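Local coordinates for protein Cas13d (uncultured Ruminococcus sp, PDB 6IV9) that binds CRISPR RNA as a Cas13d effector and, through its two HEPN domains, matures that RNA and cleaves target RNA, at residues E180-V185 with N515-T520; K524-K529 with R558-L563. The protein carries 2 engineered substitutions. All coordinates share one frame; numbering follows the deposited sequence.

Interaction 1 (E180-V185 with N515-T520). With nucleotides of chain B.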
ATOM      1  N   GLU A 180       7.174  -2.759 -10.225  1.00 23.60           N
ATOM      2  CA  GLU A 180       8.439  -2.114  -9.808  1.00 24.60           C
ATOM      3  C   GLU A 180       8.161  -0.752  -9.162  1.00 24.75           C
ATOM      4  O   GLU A 180       8.826  -0.450  -8.220  1.00 22.89           O
ATOM      5  CB  GLU A 180       9.496  -2.205 -10.902  1.00 24.60           C
ATOM      6  CG  GLU A 180       9.815  -3.645 -11.232  1.00 28.46           C
ATOM      7  CD  GLU A 180      10.798  -3.874 -12.362  1.00 28.68           C
ATOM      8  OE1 GLU A 180      11.513  -2.959 -12.677  1.00 33.13           O
ATOM      9  OE2 GLU A 180      10.802  -4.954 -12.915  1.00 29.18           O
ATOM     10  N   LYS A 181       7.187   0.006  -9.668  1.00 23.53           N
ATOM     11  CA  LYS A 181       6.904   1.344  -9.089  1.00 26.02           C
ATOM     12  C   LYS A 181       6.466   1.182  -7.638  1.00 23.12           C
ATOM     13  O   LYS A 181       6.952   1.902  -6.813  1.00 24.78           O
ATOM     14  CB  LYS A 181       5.679   2.023  -9.711  1.00 29.50           C
ATOM     15  CG  LYS A 181       5.756   2.431 -11.161  1.00 40.95           C
ATOM     16  CD  LYS A 181       4.776   3.499 -11.561  1.00 36.27           C
ATOM     17  CE  LYS A 181       3.320   3.235 -11.284  1.00 39.56           C
ATOM     18  NZ  LYS A 181       2.464   3.980 -12.238  1.00 40.46           N
ATOM     19  N   ILE A 182       5.548   0.262  -7.382  1.00 21.60           N
ATOM     20  CA  ILE A 182       5.045   0.067  -5.994  1.00 23.44           C
ATOM     21  C   ILE A 182       6.152  -0.472  -5.082  1.00 24.47           C
ATOM     22  O   ILE A 182       6.213  -0.067  -3.960  1.00 22.17           O
ATOM     23  CB  ILE A 182       3.716  -0.706  -5.930  1.00 25.29           C
ATOM     24  CG1 ILE A 182       2.985  -0.414  -4.623  1.00 29.33           C
ATOM     25  CG2 ILE A 182       3.910  -2.185  -6.131  1.00 22.68           C
ATOM     26  CD1 ILE A 182       2.317   0.917  -4.588  1.00 37.78           C
ATOM     27  N   LEU A 183       6.996  -1.367  -5.571  1.00 22.25           N
ATOM     28  CA  LEU A 183       8.105  -1.886  -4.736  1.00 24.26           C
ATOM     29  C   LEU A 183       9.072  -0.746  -4.404  1.00 22.77           C
ATOM     30  O   LEU A 183       9.576  -0.732  -3.317  1.00 22.57           O
ATOM     31  CB  LEU A 183       8.811  -3.035  -5.447  1.00 24.03           C
ATOM     32  CG  LEU A 183       8.047  -4.347  -5.450  1.00 24.97           C
ATOM     33  CD1 LEU A 183       8.739  -5.358  -6.337  1.00 28.87           C
ATOM     34  CD2 LEU A 183       7.879  -4.876  -4.043  1.00 26.57           C
ATOM     35  N   ALA A 184       9.283   0.166  -5.347  1.00 22.02           N
ATOM     36  CA  ALA A 184      10.193   1.305  -5.121  1.00 19.61           C
ATOM     37  C   ALA A 184       9.670   2.155  -3.956  1.00 21.45           C
ATOM     38  O   ALA A 184      10.458   2.599  -3.152  1.00 21.97           O
ATOM     39  CB  ALA A 184      10.321   2.113  -6.373  1.00 23.66           C
ATOM     40  N   VAL A 185       8.366   2.369  -3.897  1.00 22.18           N
ATOM     41  CA  VAL A 185       7.800   3.167  -2.779  1.00 22.88           C
ATOM     42  C   VAL A 185       8.041   2.451  -1.446  1.00 21.77           C
ATOM     43  O   VAL A 185       8.561   3.051  -0.559  1.00 21.28           O
ATOM     44  CB  VAL A 185       6.288   3.345  -2.989  1.00 24.10           C
ATOM     45  CG1 VAL A 185       5.613   3.827  -1.728  1.00 26.30           C
ATOM     46  CG2 VAL A 185       5.961   4.239  -4.164  1.00 24.02           C
ATOM     47  N   ASN A 515      -2.102  -3.540   2.696  1.00 22.81           N
ATOM     48  CA  ASN A 515      -3.242  -3.567   1.755  1.00 21.31           C
ATOM     49  C   ASN A 515      -2.853  -2.901   0.442  1.00 24.51           C
ATOM     50  O   ASN A 515      -3.131  -3.452  -0.576  1.00 21.86           O
ATOM     51  CB  ASN A 515      -4.457  -2.864   2.346  1.00 22.85           C
ATOM     52  CG  ASN A 515      -5.131  -3.731   3.377  1.00 26.47           C
ATOM     53  OD1 ASN A 515      -4.888  -4.918   3.403  1.00 29.53           O
ATOM     54  ND2 ASN A 515      -5.966  -3.148   4.212  1.00 26.43           N
ATOM     55  N   ASP A 516      -2.215  -1.747   0.523  1.00 22.44           N
ATOM     56  CA  ASP A 516      -1.836  -1.026  -0.711  1.00 24.75           C
ATOM     57  C   ASP A 516      -0.830  -1.839  -1.532  1.00 24.76           C
ATOM     58  O   ASP A 516      -1.068  -2.032  -2.697  1.00 23.99           O
ATOM     59  CB  ASP A 516      -1.214   0.311  -0.336  1.00 24.61           C
ATOM     60  CG  ASP A 516      -0.852   1.149  -1.539  1.00 31.77           C
ATOM     61  OD1 ASP A 516      -1.672   1.255  -2.417  1.00 33.96           O
ATOM     62  OD2 ASP A 516       0.228   1.694  -1.553  1.00 36.28           O
ATOM     63  N   LEU A 517       0.242  -2.314  -0.913  1.00 22.58           N
ATOM     64  CA  LEU A 517       1.240  -3.086  -1.686  1.00 22.69           C
ATOM     65  C   LEU A 517       0.642  -4.393  -2.219  1.00 20.83           C
ATOM     66  O   LEU A 517       0.774  -4.666  -3.377  1.00 21.53           O
ATOM     67  CB  LEU A 517       2.405  -3.417  -0.754  1.00 21.87           C
ATOM     68  CG  LEU A 517       3.432  -4.370  -1.350  1.00 22.81           C
ATOM     69  CD1 LEU A 517       4.129  -3.742  -2.531  1.00 24.05           C
ATOM     70  CD2 LEU A 517       4.448  -4.812  -0.327  1.00 24.90           C
ATOM     71  N   LEU A 518       0.006  -5.169  -1.358  1.00 21.09           N
ATOM     72  CA  LEU A 518      -0.525  -6.480  -1.794  1.00 19.47           C
ATOM     73  C   LEU A 518      -1.634  -6.340  -2.835  1.00 21.55           C
ATOM     74  O   LEU A 518      -1.577  -7.026  -3.814  1.00 21.61           O
ATOM     75  CB  LEU A 518      -0.978  -7.285  -0.583  1.00 20.97           C
ATOM     76  CG  LEU A 518       0.125  -8.131   0.050  1.00 22.38           C
ATOM     77  CD1 LEU A 518       0.567  -9.222  -0.893  1.00 25.12           C
ATOM     78  CD2 LEU A 518       1.313  -7.281   0.421  1.00 22.98           C
ATOM     79  N   THR A 519      -2.597  -5.457  -2.626  1.00 21.33           N
ATOM     80  CA  THR A 519      -3.668  -5.362  -3.647  1.00 22.93           C
ATOM     81  C   THR A 519      -3.066  -4.939  -4.988  1.00 22.47           C
ATOM     82  O   THR A 519      -3.481  -5.437  -5.982  1.00 22.12           O
ATOM     83  CB  THR A 519      -4.815  -4.456  -3.203  1.00 21.95           C
ATOM     84  OG1 THR A 519      -4.324  -3.133  -3.039  1.00 22.14           O
ATOM     85  CG2 THR A 519      -5.493  -4.966  -1.958  1.00 25.26           C
ATOM     86  N   THR A 520      -2.106  -4.026  -4.973  1.00 22.80           N
ATOM     87  CA  THR A 520      -1.464  -3.607  -6.242  1.00 23.82           C
ATOM     88  C   THR A 520      -0.732  -4.792  -6.885  1.00 24.32           C
ATOM     89  O   THR A 520      -0.979  -5.045  -8.043  1.00 22.47           O
ATOM     90  CB  THR A 520      -0.479  -2.455  -6.017  1.00 24.30           C
ATOM     91  OG1 THR A 520      -1.123  -1.337  -5.423  1.00 23.28           O
ATOM     92  CG2 THR A 520       0.189  -2.006  -7.294  1.00 24.92           C
TER
ATOM     93  P     U B  34     -10.167  -5.855   0.859  1.00 26.37           P
ATOM     94  OP1   U B  34      -9.680  -6.521   2.098  1.00 25.68           O
ATOM     95  OP2   U B  34     -11.443  -5.174   0.823  1.00 26.20           O
ATOM     96  O5'   U B  34      -9.063  -4.839   0.401  1.00 25.17           O
ATOM     97  C5'   U B  34      -9.102  -3.457   0.789  1.00 27.44           C
ATOM     98  C4'   U B  34      -8.032  -2.711   0.045  1.00 24.15           C
ATOM     99  O4'   U B  34      -8.269  -2.684  -1.378  1.00 23.64           O
ATOM    100  C3'   U B  34      -7.881  -1.244   0.421  1.00 23.49           C
ATOM    101  O3'   U B  34      -7.120  -1.211   1.638  1.00 25.17           O
ATOM    102  C2'   U B  34      -7.117  -0.718  -0.784  1.00 24.50           C
ATOM    103  O2'   U B  34      -5.743  -1.059  -0.674  1.00 25.19           O
ATOM    104  C1'   U B  34      -7.826  -1.462  -1.915  1.00 25.70           C
ATOM    105  N1    U B  34      -9.009  -0.749  -2.434  1.00 27.86           N
ATOM    106  C2    U B  34      -8.734   0.362  -3.197  1.00 29.99           C
ATOM    107  O2    U B  34      -7.600   0.744  -3.413  1.00 29.89           O
ATOM    108  N3    U B  34      -9.827   1.017  -3.670  1.00 34.58           N
ATOM    109  C4    U B  34     -11.145   0.689  -3.469  1.00 33.18           C
ATOM    110  O4    U B  34     -12.005   1.346  -4.026  1.00 35.62           O
ATOM    111  C5    U B  34     -11.358  -0.493  -2.693  1.00 32.08           C
ATOM    112  C6    U B  34     -10.301  -1.141  -2.187  1.00 29.16           C
ATOM    113  P     A B  28      -1.072   4.631 -11.642  0.99 28.58           P
ATOM    114  OP1   A B  28      -0.447   3.354 -12.045  1.00 29.21           O
ATOM    115  OP2   A B  28      -0.824   5.877 -12.452  1.00 28.96           O
ATOM    116  O5'   A B  28      -2.670   4.536 -11.603  1.00 26.95           O
ATOM    117  C5'   A B  28      -3.407   3.349 -11.202  1.00 27.77           C
ATOM    118  C4'   A B  28      -4.760   3.484 -11.829  1.00 27.19           C
ATOM    119  O4'   A B  28      -5.435   4.682 -11.327  1.00 24.59           O
ATOM    120  C3'   A B  28      -4.753   3.639 -13.353  1.00 24.45           C
ATOM    121  O3'   A B  28      -6.013   3.157 -13.822  1.00 26.09           O
ATOM    122  C2'   A B  28      -4.794   5.154 -13.548  1.00 26.32           C
ATOM    123  O2'   A B  28      -5.287   5.577 -14.815  1.00 24.93           O
ATOM    124  C1'   A B  28      -5.675   5.592 -12.374  1.00 25.94           C
ATOM    125  N9    A B  28      -5.388   6.963 -11.890  1.00 24.78           N
ATOM    126  C8    A B  28      -4.147   7.494 -11.655  1.00 24.73           C
ATOM    127  N7    A B  28      -4.176   8.736 -11.240  1.00 25.96           N
ATOM    128  C5    A B  28      -5.527   9.042 -11.190  1.00 26.53           C
ATOM    129  C6    A B  28      -6.212  10.231 -10.902  1.00 27.97           C
ATOM    130  N6    A B  28      -5.608  11.343 -10.503  1.00 32.74           N
ATOM    131  N1    A B  28      -7.554  10.215 -10.970  1.00 31.88           N
ATOM    132  C2    A B  28      -8.165   9.093 -11.363  1.00 30.98           C
ATOM    133  N3    A B  28      -7.626   7.939 -11.759  1.00 28.86           N
ATOM    134  C4    A B  28      -6.282   7.982 -11.652  1.00 25.02           C
ATOM    135  P     C B  35      -7.467  -0.073   2.796  1.00 27.78           P
ATOM    136  OP1   C B  35      -6.624  -0.405   3.953  1.00 28.06           O
ATOM    137  OP2   C B  35      -8.893   0.027   2.949  1.00 26.87           O
ATOM    138  O5'   C B  35      -7.125   1.267   2.060  1.00 26.22           O
ATOM    139  C5'   C B  35      -5.725   1.548   1.774  1.00 26.02           C
ATOM    140  C4'   C B  35      -5.608   2.793   0.937  1.00 26.66           C
ATOM    141  O4'   C B  35      -6.290   2.563  -0.294  1.00 28.88           O
ATOM    142  C3'   C B  35      -6.277   4.042   1.517  1.00 26.92           C
ATOM    143  O3'   C B  35      -5.380   4.610   2.440  1.00 24.57           O
ATOM    144  C2'   C B  35      -6.523   4.873   0.269  1.00 29.12           C
ATOM    145  O2'   C B  35      -5.377   5.523  -0.202  1.00 30.59           O
ATOM    146  C1'   C B  35      -6.890   3.775  -0.724  1.00 32.50           C
ATOM    147  N1    C B  35      -8.332   3.566  -0.862  1.00 28.96           N
ATOM    148  C2    C B  35      -8.995   4.436  -1.720  1.00 35.40           C
ATOM    149  O2    C B  35      -8.338   5.300  -2.289  1.00 33.36           O
ATOM    150  N3    C B  35     -10.307   4.257  -1.961  1.00 34.42           N
ATOM    151  C4    C B  35     -10.984   3.338  -1.276  1.00 39.80           C
ATOM    152  N4    C B  35     -12.293   3.229  -1.501  1.00 50.54           N
ATOM    153  C5    C B  35     -10.342   2.463  -0.352  1.00 38.38           C
ATOM    154  C6    C B  35      -9.034   2.648  -0.139  1.00 34.16           C
TER

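Interaction 2 (K524-K529 with R558-L563). With nucleotides of chain B.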
ATOM      1  N   LYS A 524      -1.652  -6.591 -10.589  1.00 19.01           N
ATOM      2  CA  LYS A 524      -0.676  -6.642 -11.700  1.00 22.07           C
ATOM      3  C   LYS A 524      -0.399  -8.091 -12.119  1.00 22.71           C
ATOM      4  O   LYS A 524      -0.401  -8.354 -13.289  1.00 22.02           O
ATOM      5  CB  LYS A 524       0.581  -5.861 -11.331  1.00 23.57           C
ATOM      6  CG  LYS A 524       0.342  -4.421 -10.913  1.00 24.87           C
ATOM      7  CD  LYS A 524      -0.598  -3.668 -11.798  1.00 28.64           C
ATOM      8  CE  LYS A 524      -1.035  -2.344 -11.219  1.00 34.08           C
ATOM      9  NZ  LYS A 524      -1.698  -1.494 -12.227  1.00 35.85           N
ATOM     10  N   PHE A 525      -0.182  -8.992 -11.172  1.00 21.63           N
ATOM     11  CA  PHE A 525       0.069 -10.409 -11.538  1.00 22.50           C
ATOM     12  C   PHE A 525      -1.162 -10.995 -12.238  1.00 22.71           C
ATOM     13  O   PHE A 525      -1.016 -11.743 -13.154  1.00 23.52           O
ATOM     14  CB  PHE A 525       0.517 -11.222 -10.328  1.00 23.10           C
ATOM     15  CG  PHE A 525       1.972 -11.069  -9.977  1.00 21.82           C
ATOM     16  CD1 PHE A 525       2.951 -11.705 -10.708  1.00 24.57           C
ATOM     17  CD2 PHE A 525       2.366 -10.287  -8.915  1.00 22.50           C
ATOM     18  CE1 PHE A 525       4.286 -11.560 -10.383  1.00 24.52           C
ATOM     19  CE2 PHE A 525       3.701 -10.146  -8.594  1.00 23.94           C
ATOM     20  CZ  PHE A 525       4.658 -10.790  -9.321  1.00 23.92           C
ATOM     21  N   ASP A 526      -2.348 -10.638 -11.779  1.00 23.38           N
ATOM     22  CA  ASP A 526      -3.600 -11.142 -12.384  1.00 25.96           C
ATOM     23  C   ASP A 526      -3.672 -10.671 -13.840  1.00 26.67           C
ATOM     24  O   ASP A 526      -4.029 -11.452 -14.688  1.00 27.70           O
ATOM     25  CB  ASP A 526      -4.791 -10.638 -11.583  1.00 27.97           C
ATOM     26  CG  ASP A 526      -6.042 -11.486 -11.681  1.00 36.74           C
ATOM     27  OD1 ASP A 526      -5.986 -12.539 -12.273  1.00 37.31           O
ATOM     28  OD2 ASP A 526      -7.050 -11.074 -11.131  1.00 41.83           O
ATOM     29  N   ASN A 527      -3.325  -9.418 -14.090  1.00 22.16           N
ATOM     30  CA  ASN A 527      -3.333  -8.873 -15.467  1.00 24.25           C
ATOM     31  C   ASN A 527      -2.291  -9.589 -16.329  1.00 24.74           C
ATOM     32  O   ASN A 527      -2.593  -9.946 -17.442  1.00 24.30           O
ATOM     33  CB  ASN A 527      -3.059  -7.376 -15.470  1.00 23.87           C
ATOM     34  CG  ASN A 527      -4.254  -6.578 -15.009  1.00 27.14           C
ATOM     35  OD1 ASN A 527      -5.373  -7.025 -15.124  1.00 32.19           O
ATOM     36  ND2 ASN A 527      -4.014  -5.404 -14.474  1.00 29.51           N
ATOM     37  N   ILE A 528      -1.101  -9.779 -15.783  1.00 22.34           N
ATOM     38  CA  ILE A 528      -0.002 -10.430 -16.539  1.00 22.44           C
ATOM     39  C   ILE A 528      -0.430 -11.855 -16.885  1.00 23.15           C
ATOM     40  O   ILE A 528      -0.250 -12.251 -18.001  1.00 24.89           O
ATOM     41  CB  ILE A 528       1.300 -10.397 -15.722  1.00 22.73           C
ATOM     42  CG1 ILE A 528       1.814  -8.968 -15.530  1.00 26.37           C
ATOM     43  CG2 ILE A 528       2.338 -11.304 -16.347  1.00 24.77           C
ATOM     44  CD1 ILE A 528       2.803  -8.802 -14.424  1.00 24.59           C
ATOM     45  N   LYS A 529      -1.022 -12.566 -15.943  1.00 23.03           N
ATOM     46  CA  LYS A 529      -1.453 -13.953 -16.239  1.00 27.92           C
ATOM     47  C   LYS A 529      -2.494 -13.941 -17.371  1.00 28.62           C
ATOM     48  O   LYS A 529      -2.425 -14.797 -18.216  1.00 26.48           O
ATOM     49  CB  LYS A 529      -1.876 -14.678 -14.963  1.00 30.40           C
ATOM     50  CG  LYS A 529      -3.267 -14.399 -14.459  1.00 40.37           C
ATOM     51  CD  LYS A 529      -4.179 -15.576 -14.596  1.00 42.69           C
ATOM     52  CE  LYS A 529      -5.560 -15.304 -14.059  1.00 43.24           C
ATOM     53  NZ  LYS A 529      -6.144 -14.068 -14.618  1.00 50.44           N
ATOM     54  N   ARG A 558      -0.373 -18.596 -10.231  1.00 27.10           N
ATOM     55  CA  ARG A 558      -0.045 -19.116  -8.893  1.00 27.85           C
ATOM     56  C   ARG A 558       0.347 -17.942  -7.990  1.00 23.69           C
ATOM     57  O   ARG A 558      -0.127 -17.882  -6.886  1.00 26.21           O
ATOM     58  CB  ARG A 558       1.128 -20.079  -9.036  1.00 31.56           C
ATOM     59  CG  ARG A 558       1.564 -20.685  -7.723  1.00 36.75           C
ATOM     60  CD  ARG A 558       2.536 -21.814  -7.898  1.00 32.93           C
ATOM     61  NE  ARG A 558       2.772 -22.372  -6.595  1.00 35.24           N
ATOM     62  CZ  ARG A 558       3.633 -23.326  -6.350  1.00 42.12           C
ATOM     63  NH1 ARG A 558       4.167 -23.993  -7.352  1.00 32.84           N
ATOM     64  NH2 ARG A 558       3.963 -23.610  -5.114  1.00 37.65           N
ATOM     65  N   ILE A 559       1.161 -17.022  -8.492  1.00 24.09           N
ATOM     66  CA  ILE A 559       1.589 -15.870  -7.650  1.00 25.00           C
ATOM     67  C   ILE A 559       0.367 -15.031  -7.254  1.00 26.67           C
ATOM     68  O   ILE A 559       0.261 -14.679  -6.105  1.00 24.28           O
ATOM     69  CB  ILE A 559       2.660 -15.036  -8.364  1.00 25.54           C
ATOM     70  CG1 ILE A 559       3.933 -15.847  -8.605  1.00 25.80           C
ATOM     71  CG2 ILE A 559       2.940 -13.765  -7.603  1.00 29.69           C
ATOM     72  CD1 ILE A 559       4.864 -15.245  -9.613  1.00 26.30           C
ATOM     73  N   THR A 560      -0.553 -14.806  -8.178  1.00 24.52           N
ATOM     74  CA  THR A 560      -1.745 -13.999  -7.840  1.00 25.02           C
ATOM     75  C   THR A 560      -2.507 -14.680  -6.701  1.00 26.63           C
ATOM     76  O   THR A 560      -2.888 -14.004  -5.775  1.00 26.11           O
ATOM     77  CB  THR A 560      -2.690 -13.919  -9.041  1.00 28.71           C
ATOM     78  OG1 THR A 560      -2.015 -13.327 -10.137  1.00 31.90           O
ATOM     79  CG2 THR A 560      -3.931 -13.113  -8.764  1.00 31.52           C
ATOM     80  N   ASN A 561      -2.697 -15.989  -6.786  1.00 25.58           N
ATOM     81  CA  ASN A 561      -3.434 -16.740  -5.742  1.00 25.25           C
ATOM     82  C   ASN A 561      -2.686 -16.720  -4.406  1.00 24.13           C
ATOM     83  O   ASN A 561      -3.306 -16.512  -3.399  1.00 26.66           O
ATOM     84  CB  ASN A 561      -3.690 -18.174  -6.191  1.00 29.63           C
ATOM     85  CG  ASN A 561      -4.558 -18.262  -7.423  1.00 33.64           C
ATOM     86  OD1 ASN A 561      -5.308 -17.357  -7.721  1.00 34.68           O
ATOM     87  ND2 ASN A 561      -4.463 -19.358  -8.143  1.00 34.66           N
ATOM     88  N   GLU A 562      -1.385 -16.961  -4.426  1.00 25.66           N
ATOM     89  CA  GLU A 562      -0.560 -16.984  -3.192  1.00 24.82           C
ATOM     90  C   GLU A 562      -0.507 -15.609  -2.525  1.00 25.40           C
ATOM     91  O   GLU A 562      -0.591 -15.521  -1.326  1.00 23.95           O
ATOM     92  CB  GLU A 562       0.838 -17.469  -3.534  1.00 25.94           C
ATOM     93  CG  GLU A 562       0.809 -18.844  -4.127  1.00 30.20           C
ATOM     94  CD  GLU A 562       2.154 -19.513  -4.273  1.00 36.21           C
ATOM     95  OE1 GLU A 562       3.162 -18.831  -4.191  1.00 31.82           O
ATOM     96  OE2 GLU A 562       2.157 -20.721  -4.460  1.00 36.75           O
ATOM     97  N   LEU A 563      -0.371 -14.567  -3.326  1.00 24.47           N
ATOM     98  CA  LEU A 563      -0.290 -13.186  -2.802  1.00 22.62           C
ATOM     99  C   LEU A 563      -1.609 -12.847  -2.102  1.00 22.60           C
ATOM    100  O   LEU A 563      -1.595 -12.136  -1.141  1.00 21.26           O
ATOM    101  CB  LEU A 563       0.016 -12.258  -3.968  1.00 24.87           C
ATOM    102  CG  LEU A 563       1.427 -11.693  -4.035  1.00 27.43           C
ATOM    103  CD1 LEU A 563       2.461 -12.490  -3.296  1.00 28.63           C
ATOM    104  CD2 LEU A 563       1.855 -11.353  -5.430  1.00 28.62           C
TER
ATOM    105  P     U B  23      -8.312   0.116 -22.113  1.00 25.24           P
ATOM    106  OP1   U B  23      -8.276  -1.117 -22.918  1.00 26.33           O
ATOM    107  OP2   U B  23      -9.367   0.362 -21.152  1.00 25.83           O
ATOM    108  O5'   U B  23      -6.920   0.125 -21.323  1.00 24.65           O
ATOM    109  C5'   U B  23      -6.690   0.938 -20.149  1.00 24.90           C
ATOM    110  C4'   U B  23      -5.564   0.298 -19.335  1.00 24.59           C
ATOM    111  O4'   U B  23      -6.090  -0.942 -18.796  1.00 23.40           O
ATOM    112  C3'   U B  23      -4.347  -0.117 -20.176  1.00 23.88           C
ATOM    113  O3'   U B  23      -3.155   0.131 -19.462  1.00 25.87           O
ATOM    114  C2'   U B  23      -4.528  -1.602 -20.366  1.00 24.08           C
ATOM    115  O2'   U B  23      -3.330  -2.313 -20.680  1.00 26.54           O
ATOM    116  C1'   U B  23      -5.195  -2.008 -19.048  1.00 24.42           C
ATOM    117  N1    U B  23      -5.969  -3.245 -19.219  1.00 24.54           N
ATOM    118  C2    U B  23      -5.550  -4.386 -18.558  1.00 28.42           C
ATOM    119  O2    U B  23      -4.595  -4.404 -17.826  1.00 30.90           O
ATOM    120  N3    U B  23      -6.278  -5.516 -18.834  1.00 29.88           N
ATOM    121  C4    U B  23      -7.330  -5.633 -19.681  1.00 29.78           C
ATOM    122  O4    U B  23      -7.860  -6.732 -19.837  1.00 40.39           O
ATOM    123  C5    U B  23      -7.727  -4.410 -20.311  1.00 27.92           C
ATOM    124  C6    U B  23      -7.055  -3.287 -20.054  1.00 24.58           C
TER

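Interaction 1 (E180-V185 with N515-T520)
Ile-182 carries this contact, reaching from helix 168-197 to three residues of helix 511-535. Its CB already lies 4.0 Å from CG2 of Thr-520. At the next step the side chain forks: CG2 rests 3.9 Å from CD1 of Leu-517 and equally near the Thr-520 methyl, whereas CG1, anti to the backbone N (chi1 -158°), sends CD1 towards Asp-516. There CD1 stops 3.8 Å from OD2 of Asp-516, an oxygen that is hydrogen-bonded to Tyr-186 OH one turn further along helix 168-197. Leu-517 CD1 is shared, since CD2 of Leu-183 approaches it at 4.2 Å. The two segments form an antiparallel helix pair, inclined at 162° with axes 10.2 Å apart, in which branched side chains and not backbones bridge two helices distant in sequence, beside the bound crRNA. Thr-520 presents its methyl to Ile-182 while its OG1 donates to Asp-516 O at 2.8 Å, on the opposite face of that carbonyl from Thr-520 N. Thr-519 repeats the arrangement on Asn-515 O, while its CG2 lies against the ribose of U34 of chain B.

Both helices also hold the crRNA. Asn-515 ND2 gives a nearly straight hydrogen bond (173°) to OP1 of C35 of chain B, and Lys-181, its chain bent at chi3, donates a hydrogen bond from NZ to OP1 of A28 of chain B, 3.0 Å away. A second RNA phosphate forms a salt bridge with the same ammonium group, which probably helps to offset the charge of the two phosphates. Three residues on from Ile-182, Val-185 packs on Ala-743 and Ile-747 of helix 713-760.

Interaction 2 (K524-K529 with R558-L563)
Two consecutive helices of the chain, 511-535 and 556-570, pack here as an antiparallel pair, their short segments running at 157° to one another with axes 8.5 Å apart. Phe-525 gives the largest share of the buried surface. Its CG lies anti to the carbonyl carbon (chi1 -80°), which carries the ring across to helix 556-570 and lays one face under Ile-559. CG2 of Ile-559 sits 3.5 Å above the ring centre and only 3° off the normal, a CH-pi contact, and CD1 of the same isoleucine reaches down to CE1. Leu-563 comes to the ring obliquely, with its CD2 3.7 Å from CD2 of Phe-525. Beyond the two segments, Phe-553 meets the ring with its plane at a shallow inclination. With the Phe-525 ring cut back to an alanine, the Ile-559 methyl is likely to lose its aromatic face and a gap to open between the helices beside Leu-563 and Phe-553.

Thr-560 faces Phe-525 where the CA atoms of the two segments come nearest, 5.5 Å apart. Its OG1, hydrogen-bonded to Ser-556 O within its own helix, presses against helix 511-535, 3.3 Å from CB of Phe-525. CG2 of Thr-560 covers CB of Asp-526, so the aspartate stem is packed while its carboxylate turns to Lys-529. Each helix also carries a salt bridge of its own. That of helix 556-570 lies well away from the partner segment: NE of Arg-558 meets OE2 of Glu-562 in the guanidinium plane but above the plane of the carboxylate, and OE1 of that glutamate has Ser-499 OG and Leu-496 N as further partners. In the other, NZ of Lys-529 approaches OD1 of Asp-526 at 2.8 Å, almost along the C-O axis.

In the fold
Helix 511-535 is common to both contacts, whose centres lie 13 Å apart. Along the chain, interaction 1 closes at 520 before interaction 2 opens at 524. Interaction 1 joins the helix to 168-197, some 330 residues earlier in sequence, whereas interaction 2 joins it to 556-570, the next helix. The two meet directly where CD1 of Leu-518 packs 3.6 Å from O of Leu-563. Helix 168-197 continues alongside interaction 2 as well: Lys-524 forms a salt bridge with Asp-178, and Ile-528 packs on Ile-176. Three helices are thus held together beside the bound RNA, with interaction 1 near the centre of the chain and interaction 2 about 17 Å from it.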